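Local coordinates for protein probable ATP-dependent kinase TDA10 (Saccharomyces cerevisiae, PDB 1ODF) that probably acts as an ATP-dependent kinase whose substrate is not yet known, with a fold close to that of bacterial pantothenate kinase, at residues I34-P39 against I155-G160; I202-I207 against L265-T270. One frame throughout, in Å; residues are numbered along the deposited sequence.

Contact 1 of 2, residues I34-P39 against I155-G160; sequences IFFSGP and IFILEG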
loop_
_atom_site.group_PDB
_atom_site.type_symbol
_atom_site.label_atom_id
_atom_site.label_comp_id
_atom_site.label_asym_id
_atom_site.label_seq_id
_atom_site.Cartn_x
_atom_site.Cartn_y
_atom_site.Cartn_z
ATOM N N ILE A 34 -2.440 7.477 8.016
ATOM C CA ILE A 34 -1.025 7.163 8.041
ATOM C C ILE A 34 -0.790 6.120 6.948
ATOM O O ILE A 34 -1.246 4.973 7.046
ATOM C CB ILE A 34 -0.582 6.620 9.407
ATOM C CG1 ILE A 34 -0.825 7.680 10.483
ATOM C CG2 ILE A 34 0.912 6.276 9.362
ATOM C CD1 ILE A 34 -0.406 7.261 11.859
ATOM N N PHE A 35 -0.101 6.552 5.896
ATOM C CA PHE A 35 0.191 5.708 4.753
ATOM C C PHE A 35 1.591 5.120 4.791
ATOM O O PHE A 35 2.572 5.833 5.054
ATOM C CB PHE A 35 0.060 6.506 3.450
ATOM C CG PHE A 35 -1.325 7.011 3.171
ATOM C CD1 PHE A 35 -1.531 8.351 2.844
ATOM C CD2 PHE A 35 -2.424 6.147 3.196
ATOM C CE1 PHE A 35 -2.812 8.829 2.543
ATOM C CE2 PHE A 35 -3.713 6.611 2.898
ATOM C CZ PHE A 35 -3.908 7.955 2.569
ATOM N N PHE A 36 1.675 3.815 4.542
ATOM C CA PHE A 36 2.962 3.142 4.467
ATOM C C PHE A 36 3.085 2.666 3.037
ATOM O O PHE A 36 2.166 2.030 2.510
ATOM C CB PHE A 36 3.049 1.951 5.419
ATOM C CG PHE A 36 3.240 2.342 6.859
ATOM C CD1 PHE A 36 2.178 2.850 7.608
ATOM C CD2 PHE A 36 4.478 2.189 7.470
ATOM C CE1 PHE A 36 2.351 3.192 8.946
ATOM C CE2 PHE A 36 4.662 2.528 8.810
ATOM C CZ PHE A 36 3.598 3.029 9.549
ATOM N N SER A 37 4.213 2.999 2.412
ATOM C CA SER A 37 4.483 2.629 1.028
ATOM C C SER A 37 5.911 2.114 0.871
ATOM O O SER A 37 6.866 2.709 1.385
ATOM C CB SER A 37 4.285 3.843 0.118
ATOM O OG SER A 37 4.282 3.475 -1.247
ATOM N N GLY A 38 6.054 1.009 0.153
ATOM C CA GLY A 38 7.373 0.445 -0.058
ATOM C C GLY A 38 7.326 -0.740 -1.002
ATOM O O GLY A 38 6.298 -1.404 -1.108
ATOM N N PRO A 39 8.423 -1.028 -1.710
ATOM C CA PRO A 39 8.392 -2.166 -2.630
ATOM C C PRO A 39 8.091 -3.466 -1.911
ATOM O O PRO A 39 8.301 -3.584 -0.708
ATOM C CB PRO A 39 9.791 -2.150 -3.246
ATOM C CG PRO A 39 10.154 -0.694 -3.218
ATOM C CD PRO A 39 9.694 -0.293 -1.826
ATOM N N ILE A 155 -7.334 7.546 14.001
ATOM C CA ILE A 155 -6.140 7.290 13.205
ATOM C C ILE A 155 -6.381 6.079 12.318
ATOM O O ILE A 155 -6.782 5.024 12.799
ATOM C CB ILE A 155 -4.900 7.010 14.102
ATOM C CG1 ILE A 155 -4.541 8.274 14.890
ATOM C CG2 ILE A 155 -3.709 6.549 13.245
ATOM C CD1 ILE A 155 -3.423 8.078 15.878
ATOM N N PHE A 156 -6.164 6.243 11.018
ATOM C CA PHE A 156 -6.344 5.132 10.103
ATOM C C PHE A 156 -5.060 4.839 9.348
ATOM O O PHE A 156 -4.536 5.674 8.604
ATOM C CB PHE A 156 -7.479 5.397 9.113
ATOM C CG PHE A 156 -7.857 4.186 8.327
ATOM C CD1 PHE A 156 -7.062 3.748 7.268
ATOM C CD2 PHE A 156 -8.966 3.420 8.696
ATOM C CE1 PHE A 156 -7.360 2.565 6.593
ATOM C CE2 PHE A 156 -9.273 2.226 8.020
ATOM C CZ PHE A 156 -8.469 1.802 6.973
ATOM N N ILE A 157 -4.572 3.624 9.547
ATOM C CA ILE A 157 -3.344 3.158 8.934
ATOM C C ILE A 157 -3.645 2.319 7.703
ATOM O O ILE A 157 -4.340 1.312 7.789
ATOM C CB ILE A 157 -2.533 2.305 9.946
ATOM C CG1 ILE A 157 -2.255 3.135 11.201
ATOM C CG2 ILE A 157 -1.233 1.821 9.322
ATOM C CD1 ILE A 157 -1.512 2.382 12.282
ATOM N N LEU A 158 -3.136 2.753 6.554
ATOM C CA LEU A 158 -3.321 2.018 5.308
ATOM C C LEU A 158 -1.926 1.767 4.720
ATOM O O LEU A 158 -1.055 2.645 4.777
ATOM C CB LEU A 158 -4.182 2.816 4.321
ATOM C CG LEU A 158 -4.492 2.118 2.987
ATOM C CD1 LEU A 158 -5.365 0.882 3.236
ATOM C CD2 LEU A 158 -5.184 3.089 2.048
ATOM N N GLU A 159 -1.713 0.573 4.169
ATOM C CA GLU A 159 -0.413 0.233 3.602
ATOM C C GLU A 159 -0.511 -0.571 2.314
ATOM O O GLU A 159 -1.400 -1.407 2.156
ATOM C CB GLU A 159 0.416 -0.546 4.625
ATOM C CG GLU A 159 -0.071 -1.966 4.879
ATOM C CD GLU A 159 0.465 -2.979 3.866
ATOM O OE1 GLU A 159 -0.107 -4.085 3.798
ATOM O OE2 GLU A 159 1.451 -2.684 3.146
ATOM N N GLY A 160 0.422 -0.298 1.403
ATOM C CA GLY A 160 0.481 -0.980 0.122
ATOM C C GLY A 160 1.812 -0.687 -0.555
ATOM O O GLY A 160 2.511 0.268 -0.194
#
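Phe35 and Leu158 meet on one face of a parallel strand pair, the leucine reaching the ring from its rim and not over its flat side. Leu158 CB lies in the ring plane at the edge, 3.9 Å from Phe35 CD2, and the methyl CD2 of Leu158 comes up to Phe35 CE2. The phenylalanine earns this position through its first torsion (chi1 -64°), which sets CG beside the backbone N and tips the ring toward the neighbouring strand; its CB packs on Leu265. With an alanine here, Leu158 CB and CD2 would probably lose the ring edge they rest on, opening a gap beside the leucine. On the other face Ile34 and Phe36 reach helix 8-24, while Phe36 and Glu159 reach helix 44-59. There Ile34 CD1 touches Ile155 CG2 at 3.7 Å, Phe36 CE1 rests obliquely on Ile157 CG2, and Phe36 CB meets Glu159 CB at 3.7 Å. Between the faces four backbone bonds run in parallel register, from Ile34 N to Phe156 O (2.8 Å) through to Gly160 N, which meets Phe36 O nearly head-on (3.1 Å). Backbone bonds and apolar contacts on both faces thus hold a strand pair that turns polar at its end, where Gly38 enters the predicted ATP-binding P-loop and the Glu159 carboxylate makes weak bonds with Ser45 and Ser69.

Contact 2 of 2, residues I202-I207 against L265-T270; sequences IKSLGI and LGSIAT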
loop_
_atom_site.group_PDB
_atom_site.type_symbol
_atom_site.label_atom_id
_atom_site.label_comp_id
_atom_site.label_asym_id
_atom_site.label_seq_id
_atom_site.Cartn_x
_atom_site.Cartn_y
_atom_site.Cartn_z
ATOM N N ILE A 202 -8.296 14.417 2.811
ATOM C CA ILE A 202 -7.482 13.497 3.586
ATOM C C ILE A 202 -6.201 14.103 4.155
ATOM O O ILE A 202 -5.340 14.567 3.421
ATOM C CB ILE A 202 -7.160 12.241 2.751
ATOM C CG1 ILE A 202 -8.414 11.361 2.688
ATOM C CG2 ILE A 202 -5.974 11.472 3.352
ATOM C CD1 ILE A 202 -8.238 10.094 1.897
ATOM N N LYS A 203 -6.102 14.103 5.482
ATOM C CA LYS A 203 -4.932 14.632 6.179
ATOM C C LYS A 203 -4.114 13.441 6.637
ATOM O O LYS A 203 -4.644 12.527 7.281
ATOM C CB LYS A 203 -5.361 15.519 7.349
ATOM C CG LYS A 203 -5.925 16.843 6.859
ATOM C CD LYS A 203 -4.890 17.542 5.983
ATOM C CE LYS A 203 -5.494 18.643 5.144
ATOM N NZ LYS A 203 -4.471 19.264 4.244
ATOM N N SER A 204 -2.815 13.471 6.330
ATOM C CA SER A 204 -1.977 12.320 6.610
ATOM C C SER A 204 -0.482 12.522 6.810
ATOM O O SER A 204 0.101 13.556 6.465
ATOM C CB SER A 204 -2.129 11.350 5.447
ATOM O OG SER A 204 -1.724 12.025 4.257
ATOM N N LEU A 205 0.121 11.469 7.350
ATOM C CA LEU A 205 1.554 11.384 7.570
ATOM C C LEU A 205 1.967 10.215 6.680
ATOM O O LEU A 205 1.241 9.221 6.571
ATOM C CB LEU A 205 1.865 11.074 9.036
ATOM C CG LEU A 205 1.500 12.196 10.000
ATOM C CD1 LEU A 205 1.780 11.746 11.420
ATOM C CD2 LEU A 205 2.302 13.445 9.640
ATOM N N GLY A 206 3.117 10.340 6.030
ATOM C CA GLY A 206 3.554 9.280 5.150
ATOM C C GLY A 206 4.874 8.659 5.528
ATOM O O GLY A 206 5.783 9.346 5.990
ATOM N N ILE A 207 4.965 7.347 5.338
ATOM C CA ILE A 207 6.178 6.590 5.617
ATOM C C ILE A 207 6.555 5.945 4.292
ATOM O O ILE A 207 5.851 5.064 3.794
ATOM C CB ILE A 207 5.950 5.459 6.638
ATOM C CG1 ILE A 207 5.132 5.970 7.842
ATOM C CG2 ILE A 207 7.314 4.870 7.046
ATOM C CD1 ILE A 207 5.833 6.991 8.680
ATOM N N LEU A 265 3.690 11.757 0.021
ATOM C CA LEU A 265 2.693 10.722 0.255
ATOM C C LEU A 265 1.807 11.264 1.384
ATOM O O LEU A 265 0.590 11.102 1.372
ATOM C CB LEU A 265 3.360 9.410 0.689
ATOM C CG LEU A 265 2.410 8.320 1.202
ATOM C CD1 LEU A 265 1.410 7.940 0.114
ATOM C CD2 LEU A 265 3.211 7.108 1.654
ATOM N N GLY A 266 2.442 11.922 2.352
ATOM C CA GLY A 266 1.712 12.505 3.463
ATOM C C GLY A 266 1.413 13.970 3.190
ATOM O O GLY A 266 2.284 14.708 2.712
ATOM N N SER A 267 0.191 14.402 3.489
ATOM C CA SER A 267 -0.187 15.796 3.273
ATOM C C SER A 267 0.422 16.722 4.335
ATOM O O SER A 267 0.683 17.890 4.070
ATOM C CB SER A 267 -1.709 15.953 3.265
ATOM O OG SER A 267 -2.242 15.909 4.579
ATOM N N ILE A 268 0.659 16.204 5.536
ATOM C CA ILE A 268 1.237 17.025 6.595
ATOM C C ILE A 268 2.754 16.894 6.631
ATOM O O ILE A 268 3.468 17.893 6.647
ATOM C CB ILE A 268 0.689 16.631 7.961
ATOM C CG1 ILE A 268 -0.836 16.793 7.972
ATOM C CG2 ILE A 268 1.358 17.469 9.034
ATOM C CD1 ILE A 268 -1.505 16.232 9.198
ATOM N N ALA A 269 3.242 15.660 6.657
ATOM C CA ALA A 269 4.679 15.409 6.676
ATOM C C ALA A 269 4.937 14.005 6.141
ATOM O O ALA A 269 4.043 13.150 6.146
ATOM C CB ALA A 269 5.235 15.550 8.103
ATOM N N THR A 270 6.156 13.782 5.665
ATOM C CA THR A 270 6.537 12.489 5.125
ATOM C C THR A 270 7.946 12.102 5.544
ATOM O O THR A 270 8.874 12.920 5.518
ATOM C CB THR A 270 6.478 12.464 3.577
ATOM O OG1 THR A 270 5.133 12.700 3.135
ATOM C CG2 THR A 270 6.927 11.099 3.051
#
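Two hydrogen bonds cross between Ser204 and Ser267, where the loop leading into strand 269-275 folds against the start of strand 204-211. The backbone N of Ser204 gives its hydrogen to Ser267 OG (3.1 Å), and the backbone N of Ser267 gives its own to Ser204 OG at the same distance. In Ser204 the hydroxyl stands between backbone N and carbonyl carbon (chi1 59°), a setting that aims it at the amide of the turn. The carbonyl of Ser204 is gripped as well: Ile268 N approaches its oxygen almost straight on at 2.9 Å.

Ile268 can be followed outward from the main chain. Its CB sits over Ser204 O at 3.5 Å and also touches Leu205 CD2. From there the branches part: CG2 leans toward the same leucine methyl, whereas CG1 stays by Ser204 O. At the tip, CD1 extends back past the Ser204 backbone toward Lys203 CB, 4.3 Å away, and the side chain also packs on Trp23 of helix 8-24.

Past this turn the two segments settle into parallel pairing toward one side of the central sheet of a P-loop kinase fold, a three-layer alpha/beta arrangement, just inside the outermost strand 281-287. Gly206 N bonds to Ala269 O (3.0 Å), lying in the plane of that carbonyl, and Thr270 CA points its hydrogen at Gly206 O. Two glycines permit the close approach, since a CB on Gly206 would collide with Gly266 N and one on Gly266 with Gly206 N. The bend of the loop is braced from within by Gly266 N, which donates to Thr270 OG1 at 2.9 Å, while the methyl CG2 of Thr270 lies against Gly206 O.

Both contacts belong to one mixed six-stranded sheet, in which strand 32-37 lies between strands 155-160 and 204-211, and strand 269-275 follows on the far side of 204-211. Their centres are about 10 Å apart, and along the chain they come in series, contact 1 closing before contact 2 opens. The two are stitched directly together: Phe35 O probably accepts a hydrogen bond from Ile207 N (2.8 Å), Ser37 N probably donates one to Ile207 O, and Phe36 CE2 packs on Ile207 CG1. Helix 8-24 packs on side chains of both. Contact 1 leads into the predicted ATP-binding loop, and contact 2 extends the parallel part of the sheet on the other side of strand 32-37.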